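Local coordinates for PKS (Streptomyces albus, PDB 4OQJ), which probably catalyses chain-extending Claisen condensations as a ketosynthase of the modular polyketide synthase that builds the antibiotic oxazolomycin, at residues A[301-306]-A[344-349]; A[247-252]-A[402-407]; A[546-551]-A[615-620]; A[465-470]-A[498-503]. One frame throughout, in Å; residues are numbered along the deposited sequence.

Overall arrangement
Interactions 1 and 2 sit together in the ketosynthase, their centres about 18 Å apart, and share helix 336-348: its C-terminal end forms one side of interaction 1, while its flank covers F247 and I406 of interaction 2. Both are partly buried and polar at heart, one a pair of amides between helices, the other a backbone bridge between two loops. On the opposite side of the chain's centre lie interactions 3 and 4, about 26 Å apart between centres. Interaction 4 is the buried one, apolar contacts and two waters joining strand to helix, whereas interaction 3 is a parallel strand pair held by direct backbone bonds.

Interaction 1: residues A[301-306]-A[344-349]; sequences SVQGQA and LNQAFN
Q303 and Q346 meet through their amides, each giving one N-H and taking one in return. NE2 of Q346 donates to OE1 of Q303 over 3.0 Å, an almost straight bond (175° at the hydrogen) that lies in the amide plane of Q346. The return bond, from NE2 of Q303 to OE1 of Q346, is 3.1 Å long and more bent, but it falls on a lone pair in the plane of the Q346 carbonyl. With the two amide planes 22° apart, the pair closes as a slightly twisted ring of two hydrogen bonds on the solvent-exposed side of the contact. Q346 gets there by a straight reach, CG anti to the backbone N and the chain extended beyond it; Q303 starts out away from the other helix and has to fold back at chi2. Beneath the amides, CB of A306 packs 3.5 Å from NE2 of Q346, and CB of A347 lies 3.5 Å from the carbonyl O of A306. OG of S301 takes the N-H of G304, while O of G304 accepts from ND2 of N288. O of A347 is met by R350. Alanines A306 and A347 face each other where segments 302-306 and 344-348 cross at -45°, axes 8.8 Å apart, a helix-helix packing in the C-terminal half of the thiolase-like ketosynthase fold, with an N-cap serine opening the first helix.

Interaction 2: residues A[247-252]-A[402-407]; sequences FDAKAQ and PNPEID
F247 and N403 are joined backbone to backbone where two loops run side by side: a single bridge pairs D248 with P402, and N of N403 donates to O of F247 over 2.9 Å, nearly straight at 170°. Just beyond the bridge each chain turns, with type I turns from D248 to A251 and from N403 to I406. Both turns carry an Asx turn as well, OD2 of D248 taking the N-H of K250 and OD1 of N403 taking that of E405. The N403 amide therefore works in two directions. While OD1 holds its own turn, ND2 donates an N-H to a water 3.1 Å away, and the same water donates to O of D248 at 2.9 Å, so the two loops are tied a second time. CB of N403 rests 3.6 Å from O of D248. On the apolar side, CD1 of I406 comes in at the edge of the F247 ring, in its plane, 3.9 Å from CD1 of F247; the two side chains cross at about a right angle, and V341 of helix 336-348 touches both. Farther out, CB of A249 packs on CD of P404 at 3.9 Å. OD1 of D248 accepts from the backbone N atoms of E400 and A401, so both carboxylate oxygens are spent on main-chain N-H groups. Those bonds, which probably favour the ionised form, imply a carboxylate with two tasks: OD2 shapes its own turn, while OD1 reaches across to the other loop and adds to the hold of the bridge and the water.

Interaction 3: residues A[546-551]-A[615-620]; sequences PVVELV and APVVAA
Parallel beta pairing joins V548 to V617 and E549 to V618, two neighbouring strands of a small three-stranded sheet whose connection runs through helices. Three backbone bonds stitch them: N of V548 to O of P616 at 2.8 Å, N of V618 to O of V548 at 2.8 Å, and N of L550 to O of V618 at 2.7 Å. Weaker CA-H...O contacts lie between, as from CA of V617 to O of V548. On one face CG2 of V548 meets CG2 of V617 at 3.5 Å, a close methyl contact. V548 turns this methyl into the slot between its own backbone N and carbonyl carbon, while CG1 of V617 is anti to the backbone N (chi1 176°), which sets its CG2 anti to the carbonyl carbon. V618 points to the other face, where its CG2 touches CG2 of V547 at 3.8 Å; CG1 of V547 lies over the P616 ring, 4.0 Å from CG. Past the last direct bond, a water takes the N-H of A620 and probably donates to O of L550 at 3.0 Å, prolonging the pairing. Strand 547-549 is the middle one, its other edge bonded to the 648-650 strand through V547 and E549. Helix 594-610 packs against L550 and V617, helix 660-673 against P546 and V548.

Interaction 4: residues A[465-470]-A[498-503]; sequences RLLVLS and AVAQTL
A500 and L503 press onto strand 465-471 with the side chains that helix 496-505 turns toward it, the short axes of 465-470 and 498-503 lying 37° apart and 7.4 Å at their closest. L467 makes the first grip. Its CG stands anti to the carbonyl carbon (chi1 -53°), and with CD1 running on extended (chi2 -176°) the other methyl, CD2, branches off against the helix, 3.7 Å from CA of A500 and 4.0 Å from CG1 of V499. A500 itself has only CB to offer, which sits against O of L466 at 3.7 Å and beside CB of R465. R465 bends at chi2 and carries its guanidinium away to a salt bridge with E687. One turn on, L503 sets its CB 3.5 Å from O of V468, and both its methyls lie on the same side of that oxygen, CD1 at 3.9 Å. CD1 also touches CB of L467 and reaches CD1 of L469 at 4.3 Å, L469 having folded its end toward the helix. L484 of helix 474-490 packs on both L469 and L503. Two waters fill in between the backbones: one donates to O of L466 and O of A500 and takes the N-H of V468, the other donates to O of V468 and, at 2.7 Å, to O of L503. No direct hydrogen bond crosses. The chemistry implies a greasy joint of small and branched side chains, in which waters bridge main-chain groups on the strand edge not paired with strand 512-518 to carbonyls of the helix.

Interaction 1: residues A[301-306]-A[344-349]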
loop_
_atom_site.group_PDB
_atom_site.type_symbol
_atom_site.label_atom_id
_atom_site.label_comp_id
_atom_site.label_asym_id
_atom_site.label_seq_id
_atom_site.Cartn_x
_atom_site.Cartn_y
_atom_site.Cartn_z
ATOM N N SER A 301 -1.815 22.288 3.346
ATOM C CA SER A 301 -0.634 22.522 4.174
ATOM C C SER A 301 0.588 22.884 3.323
ATOM O O SER A 301 1.114 22.042 2.567
ATOM C CB SER A 301 -0.341 21.274 5.025
ATOM O OG SER A 301 0.904 21.367 5.713
ATOM N N VAL A 302 1.045 24.130 3.448
ATOM C CA VAL A 302 2.233 24.584 2.722
ATOM C C VAL A 302 3.423 23.701 3.069
ATOM O O VAL A 302 4.161 23.262 2.196
ATOM C CB VAL A 302 2.606 26.049 3.044
ATOM C CG1 VAL A 302 3.782 26.504 2.181
ATOM C CG2 VAL A 302 1.440 26.976 2.817
ATOM N N GLN A 303 3.598 23.436 4.357
ATOM C CA GLN A 303 4.798 22.733 4.799
ATOM C C GLN A 303 4.842 21.293 4.341
ATOM O O GLN A 303 5.900 20.821 3.928
ATOM C CB GLN A 303 4.925 22.826 6.315
ATOM C CG GLN A 303 5.232 24.247 6.768
ATOM C CD GLN A 303 6.404 24.874 5.990
ATOM O OE1 GLN A 303 7.434 24.232 5.765
ATOM N NE2 GLN A 303 6.232 26.124 5.562
ATOM N N GLY A 304 3.703 20.602 4.383
ATOM C CA GLY A 304 3.639 19.227 3.930
ATOM C C GLY A 304 3.970 19.117 2.453
ATOM O O GLY A 304 4.729 18.243 2.027
ATOM N N GLN A 305 3.388 20.004 1.660
ATOM C CA GLN A 305 3.659 20.038 0.223
ATOM C C GLN A 305 5.128 20.386 -0.056
ATOM O O GLN A 305 5.805 19.706 -0.832
ATOM C CB GLN A 305 2.757 21.051 -0.478
ATOM C CG GLN A 305 1.270 20.725 -0.496
ATOM C CD GLN A 305 0.473 21.798 -1.248
ATOM O OE1 GLN A 305 1.000 22.466 -2.132
ATOM N NE2 GLN A 305 -0.782 21.978 -0.878
ATOM N N ALA A 306 5.628 21.436 0.581
ATOM C CA ALA A 306 7.007 21.856 0.337
ATOM C C ALA A 306 7.971 20.705 0.651
ATOM O O ALA A 306 8.917 20.445 -0.094
ATOM C CB ALA A 306 7.343 23.090 1.173
ATOM N N LEU A 344 5.912 25.163 -3.610
ATOM C CA LEU A 344 6.886 24.932 -4.671
ATOM C C LEU A 344 8.040 25.940 -4.622
ATOM O O LEU A 344 9.206 25.565 -4.781
ATOM C CB LEU A 344 6.209 25.009 -6.032
ATOM C CG LEU A 344 5.330 23.817 -6.417
ATOM C CD1 LEU A 344 4.486 24.205 -7.616
ATOM C CD2 LEU A 344 6.201 22.577 -6.720
ATOM N N ASN A 345 7.711 27.208 -4.412
ATOM C CA ASN A 345 8.739 28.244 -4.241
ATOM C C ASN A 345 9.686 27.856 -3.102
ATOM O O ASN A 345 10.904 27.902 -3.246
ATOM C CB ASN A 345 8.119 29.616 -3.943
ATOM C CG ASN A 345 7.578 30.322 -5.185
ATOM O OD1 ASN A 345 7.853 29.930 -6.318
ATOM N ND2 ASN A 345 6.798 31.376 -4.966
ATOM N N GLN A 346 9.113 27.464 -1.971
ATOM C CA GLN A 346 9.915 27.136 -0.793
ATOM C C GLN A 346 10.821 25.946 -1.107
ATOM O O GLN A 346 12.018 25.980 -0.817
ATOM C CB GLN A 346 9.026 26.835 0.424
ATOM C CG GLN A 346 9.812 26.372 1.642
ATOM C CD GLN A 346 8.932 26.066 2.850
ATOM O OE1 GLN A 346 8.047 26.842 3.201
ATOM N NE2 GLN A 346 9.175 24.924 3.484
ATOM N N ALA A 347 10.265 24.895 -1.707
ATOM C CA ALA A 347 11.071 23.731 -2.049
ATOM C C ALA A 347 12.162 24.086 -3.064
ATOM O O ALA A 347 13.313 23.675 -2.910
ATOM C CB ALA A 347 10.189 22.606 -2.591
ATOM N N PHE A 348 11.801 24.844 -4.098
ATOM C CA PHE A 348 12.721 25.110 -5.189
ATOM C C PHE A 348 13.840 26.066 -4.763
ATOM O O PHE A 348 14.966 25.933 -5.235
ATOM C CB PHE A 348 11.968 25.666 -6.414
ATOM C CG PHE A 348 11.432 24.588 -7.336
ATOM C CD1 PHE A 348 10.548 23.626 -6.872
ATOM C CD2 PHE A 348 11.820 24.541 -8.668
ATOM C CE1 PHE A 348 10.060 22.629 -7.725
ATOM C CE2 PHE A 348 11.338 23.557 -9.521
ATOM C CZ PHE A 348 10.456 22.597 -9.048
ATOM N N ASN A 349 13.540 26.992 -3.854
ATOM C CA ASN A 349 14.511 28.009 -3.426
ATOM C C ASN A 349 15.315 27.600 -2.194
ATOM O O ASN A 349 16.046 28.411 -1.632
ATOM C CB ASN A 349 13.805 29.337 -3.115
ATOM C CG ASN A 349 13.227 30.008 -4.348
ATOM O OD1 ASN A 349 13.761 29.886 -5.454
ATOM N ND2 ASN A 349 12.134 30.740 -4.156
#

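Interaction 2: residues A[247-252]-A[402-407]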
loop_
_atom_site.group_PDB
_atom_site.type_symbol
_atom_site.label_atom_id
_atom_site.label_comp_id
_atom_site.label_asym_id
_atom_site.label_seq_id
_atom_site.Cartn_x
_atom_site.Cartn_y
_atom_site.Cartn_z
ATOM N N PHE A 247 -4.910 28.644 -11.290
ATOM C CA PHE A 247 -3.939 29.733 -11.101
ATOM C C PHE A 247 -4.429 31.084 -11.612
ATOM O O PHE A 247 -3.748 32.103 -11.455
ATOM C CB PHE A 247 -2.609 29.353 -11.750
ATOM C CG PHE A 247 -2.092 28.031 -11.270
ATOM C CD1 PHE A 247 -1.791 27.855 -9.927
ATOM C CD2 PHE A 247 -1.942 26.965 -12.132
ATOM C CE1 PHE A 247 -1.333 26.639 -9.453
ATOM C CE2 PHE A 247 -1.481 25.741 -11.666
ATOM C CZ PHE A 247 -1.183 25.581 -10.325
ATOM N N ASP A 248 -5.630 31.091 -12.180
ATOM C CA ASP A 248 -6.234 32.308 -12.716
ATOM C C ASP A 248 -6.879 33.138 -11.615
ATOM O O ASP A 248 -7.231 32.618 -10.556
ATOM C CB ASP A 248 -7.279 31.950 -13.774
ATOM C CG ASP A 248 -7.845 33.166 -14.485
ATOM O OD1 ASP A 248 -7.245 33.596 -15.489
ATOM O OD2 ASP A 248 -8.898 33.677 -14.052
ATOM N N ALA A 249 -7.053 34.430 -11.877
ATOM C CA ALA A 249 -7.649 35.327 -10.888
ATOM C C ALA A 249 -9.099 34.944 -10.601
ATOM O O ALA A 249 -9.613 35.210 -9.512
ATOM C CB ALA A 249 -7.561 36.769 -11.367
ATOM N N LYS A 250 -9.750 34.311 -11.576
ATOM C CA LYS A 250 -11.147 33.909 -11.433
ATOM C C LYS A 250 -11.278 32.454 -10.978
ATOM O O LYS A 250 -12.355 31.868 -11.078
ATOM C CB LYS A 250 -11.893 34.129 -12.756
ATOM C CG LYS A 250 -11.917 35.602 -13.173
ATOM C CD LYS A 250 -12.496 35.828 -14.559
ATOM C CE LYS A 250 -12.382 37.305 -14.940
ATOM N NZ LYS A 250 -13.441 37.761 -15.884
ATOM N N ALA A 251 -10.188 31.876 -10.475
ATOM C CA ALA A 251 -10.226 30.509 -9.957
ATOM C C ALA A 251 -11.358 30.346 -8.946
ATOM O O ALA A 251 -11.420 31.083 -7.964
ATOM C CB ALA A 251 -8.892 30.142 -9.317
ATOM N N GLN A 252 -12.252 29.390 -9.196
ATOM C CA GLN A 252 -13.353 29.113 -8.280
ATOM C C GLN A 252 -13.608 27.617 -8.109
ATOM O O GLN A 252 -14.732 27.205 -7.826
ATOM C CB GLN A 252 -14.631 29.787 -8.767
ATOM C CG GLN A 252 -14.708 31.269 -8.509
ATOM C CD GLN A 252 -16.064 31.833 -8.915
ATOM O OE1 GLN A 252 -16.414 31.860 -10.100
ATOM N NE2 GLN A 252 -16.844 32.257 -7.929
ATOM N N PRO A 402 -3.002 36.029 -13.937
ATOM C CA PRO A 402 -2.607 35.358 -12.693
ATOM C C PRO A 402 -3.383 35.848 -11.489
ATOM O O PRO A 402 -3.655 37.040 -11.339
ATOM C CB PRO A 402 -1.127 35.712 -12.557
ATOM C CG PRO A 402 -0.989 36.991 -13.301
ATOM C CD PRO A 402 -1.918 36.872 -14.465
ATOM N N ASN A 403 -3.750 34.909 -10.638
ATOM C CA ASN A 403 -4.308 35.232 -9.342
ATOM C C ASN A 403 -3.339 36.159 -8.610
ATOM O O ASN A 403 -2.181 35.795 -8.403
ATOM C CB ASN A 403 -4.548 33.937 -8.572
ATOM C CG ASN A 403 -5.146 34.149 -7.206
ATOM O OD1 ASN A 403 -5.082 35.231 -6.632
ATOM N ND2 ASN A 403 -5.722 33.082 -6.663
ATOM N N PRO A 404 -3.797 37.372 -8.235
ATOM C CA PRO A 404 -2.929 38.333 -7.544
ATOM C C PRO A 404 -2.301 37.801 -6.262
ATOM O O PRO A 404 -1.209 38.240 -5.894
ATOM C CB PRO A 404 -3.878 39.492 -7.216
ATOM C CG PRO A 404 -4.953 39.408 -8.216
ATOM C CD PRO A 404 -5.126 37.947 -8.515
ATOM N N GLU A 405 -2.987 36.883 -5.590
ATOM C CA GLU A 405 -2.495 36.321 -4.331
ATOM C C GLU A 405 -1.381 35.275 -4.507
ATOM O O GLU A 405 -0.757 34.859 -3.528
ATOM C CB GLU A 405 -3.656 35.680 -3.557
ATOM C CG GLU A 405 -4.787 36.641 -3.204
ATOM C CD GLU A 405 -4.356 37.720 -2.222
ATOM O OE1 GLU A 405 -3.830 37.367 -1.143
ATOM O OE2 GLU A 405 -4.544 38.920 -2.533
ATOM N N ILE A 406 -1.148 34.819 -5.735
ATOM C CA ILE A 406 -0.076 33.849 -5.976
ATOM C C ILE A 406 1.243 34.584 -6.143
ATOM O O ILE A 406 1.359 35.479 -6.985
ATOM C CB ILE A 406 -0.323 32.999 -7.231
ATOM C CG1 ILE A 406 -1.619 32.191 -7.095
ATOM C CG2 ILE A 406 0.860 32.056 -7.471
ATOM C CD1 ILE A 406 -2.007 31.412 -8.357
ATOM N N ASP A 407 2.247 34.189 -5.369
ATOM C CA ASP A 407 3.541 34.865 -5.404
ATOM C C ASP A 407 4.497 34.266 -6.460
ATOM O O ASP A 407 5.527 33.678 -6.122
ATOM C CB ASP A 407 4.179 34.816 -4.015
ATOM C CG ASP A 407 5.214 35.911 -3.814
ATOM O OD1 ASP A 407 5.557 36.613 -4.792
ATOM O OD2 ASP A 407 5.691 36.064 -2.672
HETATM O O HOH W 1 -5.745 30.838 -8.745
#

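Interaction 3: residues A[546-551]-A[615-620]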
loop_
_atom_site.group_PDB
_atom_site.type_symbol
_atom_site.label_atom_id
_atom_site.label_comp_id
_atom_site.label_asym_id
_atom_site.label_seq_id
_atom_site.Cartn_x
_atom_site.Cartn_y
_atom_site.Cartn_z
ATOM N N PRO A 546 -3.906 -29.421 -37.638
ATOM C CA PRO A 546 -3.364 -29.959 -38.884
ATOM C C PRO A 546 -2.198 -30.911 -38.661
ATOM O O PRO A 546 -1.658 -30.992 -37.554
ATOM C CB PRO A 546 -2.901 -28.699 -39.613
ATOM C CG PRO A 546 -2.522 -27.738 -38.490
ATOM C CD PRO A 546 -3.109 -28.268 -37.188
ATOM N N VAL A 547 -1.833 -31.632 -39.711
ATOM C CA VAL A 547 -0.646 -32.473 -39.701
ATOM C C VAL A 547 0.309 -31.914 -40.745
ATOM O O VAL A 547 -0.135 -31.232 -41.671
ATOM C CB VAL A 547 -0.982 -33.959 -39.997
ATOM C CG1 VAL A 547 -2.010 -34.472 -39.009
ATOM C CG2 VAL A 547 -1.497 -34.148 -41.420
ATOM N N VAL A 548 1.609 -32.166 -40.588
ATOM C CA VAL A 548 2.556 -31.843 -41.647
ATOM C C VAL A 548 2.825 -33.111 -42.426
ATOM O O VAL A 548 3.004 -34.179 -41.847
ATOM C CB VAL A 548 3.881 -31.236 -41.123
ATOM C CG1 VAL A 548 3.618 -29.892 -40.434
ATOM C CG2 VAL A 548 4.607 -32.179 -40.195
ATOM N N GLU A 549 2.827 -32.983 -43.746
ATOM C CA GLU A 549 2.973 -34.129 -44.628
ATOM C C GLU A 549 4.330 -34.137 -45.285
ATOM O O GLU A 549 4.723 -33.175 -45.945
ATOM C CB GLU A 549 1.888 -34.128 -45.694
ATOM C CG GLU A 549 0.492 -34.188 -45.118
ATOM C CD GLU A 549 -0.500 -34.848 -46.051
ATOM O OE1 GLU A 549 -0.156 -35.071 -47.235
ATOM O OE2 GLU A 549 -1.624 -35.152 -45.598
ATOM N N LEU A 550 5.050 -35.228 -45.083
ATOM C CA LEU A 550 6.317 -35.434 -45.754
ATOM C C LEU A 550 6.032 -36.219 -47.019
ATOM O O LEU A 550 5.735 -37.418 -46.970
ATOM C CB LEU A 550 7.305 -36.166 -44.849
ATOM C CG LEU A 550 8.723 -36.304 -45.400
ATOM C CD1 LEU A 550 9.716 -36.264 -44.262
ATOM C CD2 LEU A 550 8.863 -37.600 -46.186
ATOM N N VAL A 551 6.102 -35.526 -48.151
ATOM C CA VAL A 551 5.673 -36.102 -49.423
ATOM C C VAL A 551 6.833 -36.632 -50.226
ATOM O O VAL A 551 7.989 -36.348 -49.928
ATOM C CB VAL A 551 4.928 -35.070 -50.301
ATOM C CG1 VAL A 551 3.610 -34.677 -49.658
ATOM C CG2 VAL A 551 5.801 -33.832 -50.557
ATOM N N ALA A 615 2.346 -30.666 -34.157
ATOM C CA ALA A 615 1.664 -31.251 -35.311
ATOM C C ALA A 615 2.292 -32.591 -35.708
ATOM O O ALA A 615 3.501 -32.670 -35.888
ATOM C CB ALA A 615 1.715 -30.301 -36.481
ATOM N N PRO A 616 1.472 -33.644 -35.861
ATOM C CA PRO A 616 2.029 -34.917 -36.336
ATOM C C PRO A 616 2.673 -34.817 -37.712
ATOM O O PRO A 616 2.199 -34.073 -38.579
ATOM C CB PRO A 616 0.807 -35.846 -36.391
ATOM C CG PRO A 616 -0.186 -35.241 -35.485
ATOM C CD PRO A 616 0.042 -33.757 -35.519
ATOM N N VAL A 617 3.759 -35.561 -37.886
ATOM C CA VAL A 617 4.386 -35.738 -39.177
ATOM C C VAL A 617 3.806 -36.991 -39.808
ATOM O O VAL A 617 3.890 -38.074 -39.229
ATOM C CB VAL A 617 5.921 -35.866 -39.065
ATOM C CG1 VAL A 617 6.549 -36.149 -40.426
ATOM C CG2 VAL A 617 6.520 -34.600 -38.460
ATOM N N VAL A 618 3.213 -36.835 -40.991
ATOM C CA VAL A 618 2.730 -37.968 -41.783
ATOM C C VAL A 618 3.670 -38.246 -42.958
ATOM O O VAL A 618 3.918 -37.377 -43.804
ATOM C CB VAL A 618 1.303 -37.715 -42.313
ATOM C CG1 VAL A 618 0.800 -38.908 -43.137
ATOM C CG2 VAL A 618 0.359 -37.449 -41.161
ATOM N N ALA A 619 4.201 -39.461 -42.992
ATOM C CA ALA A 619 4.998 -39.944 -44.114
ATOM C C ALA A 619 4.324 -41.187 -44.697
ATOM O O ALA A 619 4.610 -42.311 -44.279
ATOM C CB ALA A 619 6.426 -40.263 -43.674
ATOM N N ALA A 620 3.441 -40.973 -45.668
ATOM C CA ALA A 620 2.545 -42.028 -46.149
ATOM C C ALA A 620 3.180 -42.965 -47.184
ATOM O O ALA A 620 2.739 -44.104 -47.337
ATOM C CB ALA A 620 1.294 -41.400 -46.722
HETATM O O HOH W 2 2.886 -38.323 -46.836
#

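Interaction 4: residues A[465-470]-A[498-503]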
loop_
_atom_site.group_PDB
_atom_site.type_symbol
_atom_site.label_atom_id
_atom_site.label_comp_id
_atom_site.label_asym_id
_atom_site.label_seq_id
_atom_site.Cartn_x
_atom_site.Cartn_y
_atom_site.Cartn_z
ATOM N N ARG A 465 8.850 -11.348 -42.467
ATOM C CA ARG A 465 8.444 -11.610 -41.091
ATOM C C ARG A 465 7.038 -12.152 -41.071
ATOM O O ARG A 465 6.230 -11.850 -41.944
ATOM C CB ARG A 465 8.514 -10.334 -40.237
ATOM C CG ARG A 465 9.914 -9.819 -39.997
ATOM C CD ARG A 465 10.677 -10.714 -39.040
ATOM N NE ARG A 465 12.069 -10.300 -38.876
ATOM C CZ ARG A 465 12.856 -10.701 -37.880
ATOM N NH1 ARG A 465 12.395 -11.526 -36.948
ATOM N NH2 ARG A 465 14.108 -10.273 -37.814
ATOM N N LEU A 466 6.757 -12.955 -40.060
ATOM C CA LEU A 466 5.429 -13.479 -39.831
ATOM C C LEU A 466 4.729 -12.624 -38.784
ATOM O O LEU A 466 5.180 -12.562 -37.649
ATOM C CB LEU A 466 5.500 -14.941 -39.354
ATOM C CG LEU A 466 4.154 -15.595 -39.043
ATOM C CD1 LEU A 466 3.306 -15.698 -40.314
ATOM C CD2 LEU A 466 4.354 -16.951 -38.416
ATOM N N LEU A 467 3.633 -11.984 -39.172
ATOM C CA LEU A 467 2.793 -11.222 -38.248
ATOM C C LEU A 467 1.626 -12.079 -37.777
ATOM O O LEU A 467 0.911 -12.647 -38.602
ATOM C CB LEU A 467 2.274 -9.959 -38.930
ATOM C CG LEU A 467 3.326 -9.055 -39.570
ATOM C CD1 LEU A 467 2.657 -7.796 -40.110
ATOM C CD2 LEU A 467 4.422 -8.699 -38.571
ATOM N N VAL A 468 1.436 -12.185 -36.463
ATOM C CA VAL A 468 0.342 -12.995 -35.933
ATOM C C VAL A 468 -0.613 -12.132 -35.097
ATOM O O VAL A 468 -0.195 -11.223 -34.376
ATOM C CB VAL A 468 0.875 -14.196 -35.118
ATOM C CG1 VAL A 468 1.682 -15.129 -36.028
ATOM C CG2 VAL A 468 1.702 -13.736 -33.926
ATOM N N LEU A 469 -1.906 -12.380 -35.272
ATOM C CA LEU A 469 -2.958 -11.675 -34.546
ATOM C C LEU A 469 -3.912 -12.707 -33.990
ATOM O O LEU A 469 -4.169 -13.728 -34.635
ATOM C CB LEU A 469 -3.722 -10.708 -35.460
ATOM C CG LEU A 469 -3.116 -9.348 -35.809
ATOM C CD1 LEU A 469 -1.906 -9.492 -36.697
ATOM C CD2 LEU A 469 -4.164 -8.500 -36.508
ATOM N N SER A 470 -4.437 -12.459 -32.795
ATOM C CA SER A 470 -5.478 -13.331 -32.254
ATOM C C SER A 470 -6.423 -12.544 -31.359
ATOM O O SER A 470 -6.036 -11.564 -30.719
ATOM C CB SER A 470 -4.869 -14.527 -31.500
ATOM O OG SER A 470 -4.179 -14.153 -30.318
ATOM N N ALA A 498 10.316 -5.521 -35.082
ATOM C CA ALA A 498 9.773 -5.149 -33.780
ATOM C C ALA A 498 8.271 -5.388 -33.746
ATOM O O ALA A 498 7.726 -5.829 -32.726
ATOM C CB ALA A 498 10.090 -3.688 -33.478
ATOM N N VAL A 499 7.603 -5.101 -34.860
ATOM C CA VAL A 499 6.169 -5.325 -34.959
ATOM C C VAL A 499 5.876 -6.820 -34.803
ATOM O O VAL A 499 4.982 -7.208 -34.039
ATOM C CB VAL A 499 5.610 -4.806 -36.289
ATOM C CG1 VAL A 499 4.172 -5.243 -36.488
ATOM C CG2 VAL A 499 5.691 -3.286 -36.341
ATOM N N ALA A 500 6.647 -7.653 -35.503
ATOM C CA ALA A 500 6.447 -9.101 -35.464
ATOM C C ALA A 500 6.705 -9.642 -34.076
ATOM O O ALA A 500 5.936 -10.455 -33.583
ATOM C CB ALA A 500 7.353 -9.807 -36.472
ATOM N N GLN A 501 7.793 -9.193 -33.457
ATOM C CA GLN A 501 8.169 -9.664 -32.128
ATOM C C GLN A 501 7.134 -9.270 -31.086
ATOM O O GLN A 501 6.718 -10.087 -30.255
ATOM C CB GLN A 501 9.532 -9.103 -31.727
ATOM C CG GLN A 501 10.715 -9.675 -32.528
ATOM C CD GLN A 501 11.991 -8.848 -32.367
ATOM O OE1 GLN A 501 11.945 -7.671 -31.995
ATOM N NE2 GLN A 501 13.134 -9.468 -32.634
ATOM N N THR A 502 6.723 -8.012 -31.127
ATOM C CA THR A 502 5.766 -7.503 -30.151
ATOM C C THR A 502 4.462 -8.290 -30.253
ATOM O O THR A 502 3.883 -8.686 -29.252
ATOM C CB THR A 502 5.502 -6.024 -30.364
ATOM O OG1 THR A 502 6.739 -5.314 -30.238
ATOM C CG2 THR A 502 4.487 -5.489 -29.344
ATOM N N LEU A 503 4.020 -8.536 -31.478
ATOM C CA LEU A 503 2.767 -9.241 -31.700
ATOM C C LEU A 503 2.833 -10.696 -31.225
ATOM O O LEU A 503 1.847 -11.223 -30.716
ATOM C CB LEU A 503 2.401 -9.189 -33.173
ATOM C CG LEU A 503 1.900 -7.853 -33.740
ATOM C CD1 LEU A 503 1.793 -7.958 -35.254
ATOM C CD2 LEU A 503 0.554 -7.460 -33.146
HETATM O O HOH W 3 4.194 -11.739 -35.205
HETATM O O HOH W 4 -0.699 -11.109 -31.725
#